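Local coordinates for attachment invasion locus protein (Yersinia pestis, PDB 3QRA) that promotes attachment to and invasion of host cells as an outer-membrane beta-barrel adhesin of the plague bacterium, at residues A[31-36]-A[45-50]. Residues are numbered along the deposited sequence; the frame is centred on the assembly and turned at random.
Sequences NLKYRY and IGSFAQ. With C8E ((hydroxyethyloxy)tri(ethyloxy)octane), chain E; C8E ((hydroxyethyloxy)tri(ethyloxy)octane), chain F.
Segments 31-36 and 45-50 pair as the antiparallel arms of a beta hairpin in the wall of an eight-stranded outer-membrane barrel, their axes 4.7 Å apart. Leu-32 with Phe-48 and Tyr-34 with Gly-46 are the hydrogen-bonded pairs, each closed by two backbone bonds. On the interior face, the Asn-31 side chain reaches across to strand 45-50. A chi1 of 172°, CG anti to the backbone N, lays the amide beside the residue's own carbonyl carbon, from where Asn-31 ND2 gives hydrogen bonds to Ser-47 OG at 2.9 Å and Phe-48 O at 2.8 Å. The latter comes from above the carbonyl plane, while Leu-32 N approaches the same oxygen nearly end-on, so two donors grip Phe-48 O. The other end of the amide, Asn-31 OD1, takes a hydrogen bond from Lys-33 NZ at 2.8 Å, and these three bonds together fix which way the amide is flipped. The aliphatic chain of Lys-33 leans over the partner strand: Lys-33 CE lies 3.5 Å from Ser-47 OG, and Lys-33 CD meets Ile-45 CD1 at 3.8 Å. The lipid-side face carries Leu-32, Tyr-34 and Phe-48. With no side chain at Gly-46, the octyl tail of the chain E detergent lies against the backbone, detergent C3 3.7 Å from Gly-46 C, while the chain F detergent touches the Phe-48 ring. Inside the barrel, Lys-33 NZ also salt-bridges Asp-133 and Arg-35 bonds to Ser-87 and Gln-123; strands 5-18 and 66-81 flank the hairpin.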
loop_
_atom_site.group_PDB
_atom_site.type_symbol
_atom_site.label_atom_id
_atom_site.label_comp_id
_atom_site.label_asym_id
_atom_site.label_seq_id
_atom_site.Cartn_x
_atom_site.Cartn_y
_atom_site.Cartn_z
ATOM N N ASN A 31 -4.283 4.740 0.098
ATOM C CA ASN A 31 -4.610 3.350 -0.164
ATOM C C ASN A 31 -6.124 3.205 -0.246
ATOM O O ASN A 31 -6.833 3.646 0.651
ATOM C CB ASN A 31 -4.042 2.503 0.980
ATOM C CG ASN A 31 -4.480 1.059 0.933
ATOM O OD1 ASN A 31 -4.821 0.485 1.970
ATOM N ND2 ASN A 31 -4.458 0.452 -0.260
ATOM N N LEU A 32 -6.619 2.631 -1.340
ATOM C CA LEU A 32 -8.032 2.265 -1.444
ATOM C C LEU A 32 -8.119 0.744 -1.349
ATOM O O LEU A 32 -7.360 0.040 -2.022
ATOM C CB LEU A 32 -8.603 2.717 -2.783
ATOM C CG LEU A 32 -8.633 4.233 -3.003
ATOM C CD1 LEU A 32 -8.794 4.579 -4.482
ATOM C CD2 LEU A 32 -9.754 4.861 -2.177
ATOM N N LYS A 33 -9.017 0.237 -0.506
ATOM C CA LYS A 33 -9.248 -1.212 -0.469
ATOM C C LYS A 33 -10.720 -1.507 -0.662
ATOM O O LYS A 33 -11.578 -0.750 -0.188
ATOM C CB LYS A 33 -8.735 -1.847 0.833
ATOM C CG LYS A 33 -7.208 -1.841 0.972
ATOM C CD LYS A 33 -6.750 -3.104 1.752
ATOM C CE LYS A 33 -5.234 -3.113 1.972
ATOM N NZ LYS A 33 -4.814 -2.115 3.005
ATOM N N TYR A 34 -11.002 -2.601 -1.367
ATOM C CA TYR A 34 -12.371 -3.032 -1.614
ATOM C C TYR A 34 -12.466 -4.516 -1.290
ATOM O O TYR A 34 -11.688 -5.312 -1.802
ATOM C CB TYR A 34 -12.783 -2.798 -3.065
ATOM C CG TYR A 34 -14.098 -3.484 -3.397
ATOM C CD1 TYR A 34 -15.306 -2.936 -3.010
ATOM C CD2 TYR A 34 -14.115 -4.707 -4.052
ATOM C CE1 TYR A 34 -16.511 -3.577 -3.297
ATOM C CE2 TYR A 34 -15.307 -5.353 -4.342
ATOM C CZ TYR A 34 -16.496 -4.787 -3.962
ATOM O OH TYR A 34 -17.673 -5.448 -4.252
ATOM N N ARG A 35 -13.410 -4.869 -0.428
ATOM C CA ARG A 35 -13.574 -6.244 0.033
ATOM C C ARG A 35 -14.953 -6.735 -0.329
ATOM O O ARG A 35 -15.925 -5.977 -0.276
ATOM C CB ARG A 35 -13.408 -6.316 1.555
ATOM C CG ARG A 35 -13.671 -7.704 2.151
ATOM C CD ARG A 35 -13.601 -7.629 3.669
ATOM N NE ARG A 35 -13.941 -8.891 4.332
ATOM C CZ ARG A 35 -13.933 -9.035 5.650
ATOM N NH1 ARG A 35 -13.613 -7.992 6.403
ATOM N NH2 ARG A 35 -14.234 -10.210 6.217
ATOM N N TYR A 36 -15.045 -8.002 -0.713
ATOM C CA TYR A 36 -16.339 -8.610 -0.956
ATOM C C TYR A 36 -16.349 -9.973 -0.287
ATOM O O TYR A 36 -15.438 -10.772 -0.476
ATOM C CB TYR A 36 -16.629 -8.752 -2.449
ATOM C CG TYR A 36 -18.036 -9.262 -2.720
ATOM C CD1 TYR A 36 -19.104 -8.373 -2.827
ATOM C CD2 TYR A 36 -18.301 -10.619 -2.841
ATOM C CE1 TYR A 36 -20.379 -8.811 -3.061
ATOM C CE2 TYR A 36 -19.610 -11.076 -3.080
ATOM C CZ TYR A 36 -20.636 -10.155 -3.189
ATOM O OH TYR A 36 -21.936 -10.548 -3.430
ATOM N N ILE A 45 -10.232 -9.478 -1.218
ATOM C CA ILE A 45 -9.951 -8.068 -1.046
ATOM C C ILE A 45 -8.946 -7.612 -2.105
ATOM O O ILE A 45 -8.038 -8.358 -2.496
ATOM C CB ILE A 45 -9.501 -7.765 0.402
ATOM C CG1 ILE A 45 -9.320 -6.253 0.618
ATOM C CG2 ILE A 45 -8.245 -8.536 0.745
ATOM C CD1 ILE A 45 -9.383 -5.822 2.091
ATOM N N GLY A 46 -9.157 -6.396 -2.597
ATOM C CA GLY A 46 -8.288 -5.786 -3.581
ATOM C C GLY A 46 -7.778 -4.486 -2.991
ATOM O O GLY A 46 -8.481 -3.831 -2.217
ATOM N N SER A 47 -6.561 -4.113 -3.370
ATOM C CA SER A 47 -5.892 -2.947 -2.809
ATOM C C SER A 47 -5.136 -2.185 -3.897
ATOM O O SER A 47 -4.441 -2.787 -4.728
ATOM C CB SER A 47 -4.901 -3.390 -1.721
ATOM O OG SER A 47 -4.118 -2.298 -1.258
ATOM N N PHE A 48 -5.288 -0.866 -3.881
ATOM C CA PHE A 48 -4.441 0.021 -4.672
ATOM C C PHE A 48 -3.750 0.952 -3.706
ATOM O O PHE A 48 -4.404 1.552 -2.843
ATOM C CB PHE A 48 -5.240 0.878 -5.673
ATOM C CG PHE A 48 -4.420 2.006 -6.259
ATOM C CD1 PHE A 48 -3.557 1.773 -7.320
ATOM C CD2 PHE A 48 -4.464 3.276 -5.702
ATOM C CE1 PHE A 48 -2.768 2.805 -7.838
ATOM C CE2 PHE A 48 -3.680 4.310 -6.216
ATOM C CZ PHE A 48 -2.835 4.066 -7.284
ATOM N N ALA A 49 -2.438 1.090 -3.855
ATOM C CA ALA A 49 -1.685 2.014 -3.013
ATOM C C ALA A 49 -0.778 2.893 -3.856
ATOM O O ALA A 49 -0.262 2.474 -4.896
ATOM C CB ALA A 49 -0.854 1.239 -1.961
ATOM N N GLN A 50 -0.585 4.121 -3.403
ATOM C CA GLN A 50 0.400 4.979 -4.028
ATOM C C GLN A 50 1.079 5.794 -2.950
ATOM O O GLN A 50 0.425 6.284 -2.041
ATOM C CB GLN A 50 -0.251 5.869 -5.092
ATOM C CG GLN A 50 -0.659 7.249 -4.626
ATOM C CD GLN A 50 -0.842 8.216 -5.788
ATOM O OE1 GLN A 50 -1.198 7.808 -6.899
ATOM N NE2 GLN A 50 -0.564 9.497 -5.547
HETATM C C1 C8E E . -10.054 -0.755 -4.615
HETATM C C2 C8E E . -8.791 -1.368 -5.205
HETATM C C3 C8E E . -9.110 -2.693 -5.881
HETATM C C4 C8E E . -8.159 -2.966 -7.039
HETATM C C5 C8E E . -7.637 -4.397 -6.978
HETATM C C6 C8E E . -7.947 -5.144 -8.269
HETATM C C7 C8E E . -7.182 -6.459 -8.333
HETATM C C8 C8E E . -7.701 -7.345 -9.460
HETATM C C1 C8E F . -7.018 6.300 -8.174
HETATM C C2 C8E F . -5.596 6.815 -8.364
HETATM C C3 C8E F . -4.959 6.214 -9.611
HETATM C C4 C8E F . -3.840 7.100 -10.148
HETATM C C5 C8E F . -2.533 6.323 -10.243
HETATM C C6 C8E F . -1.946 6.417 -11.647
HETATM C C7 C8E F . -0.458 6.087 -11.656
HETATM C C8 C8E F . 0.073 6.042 -13.084
HETATM O O9 C8E F . 1.438 6.396 -13.096
#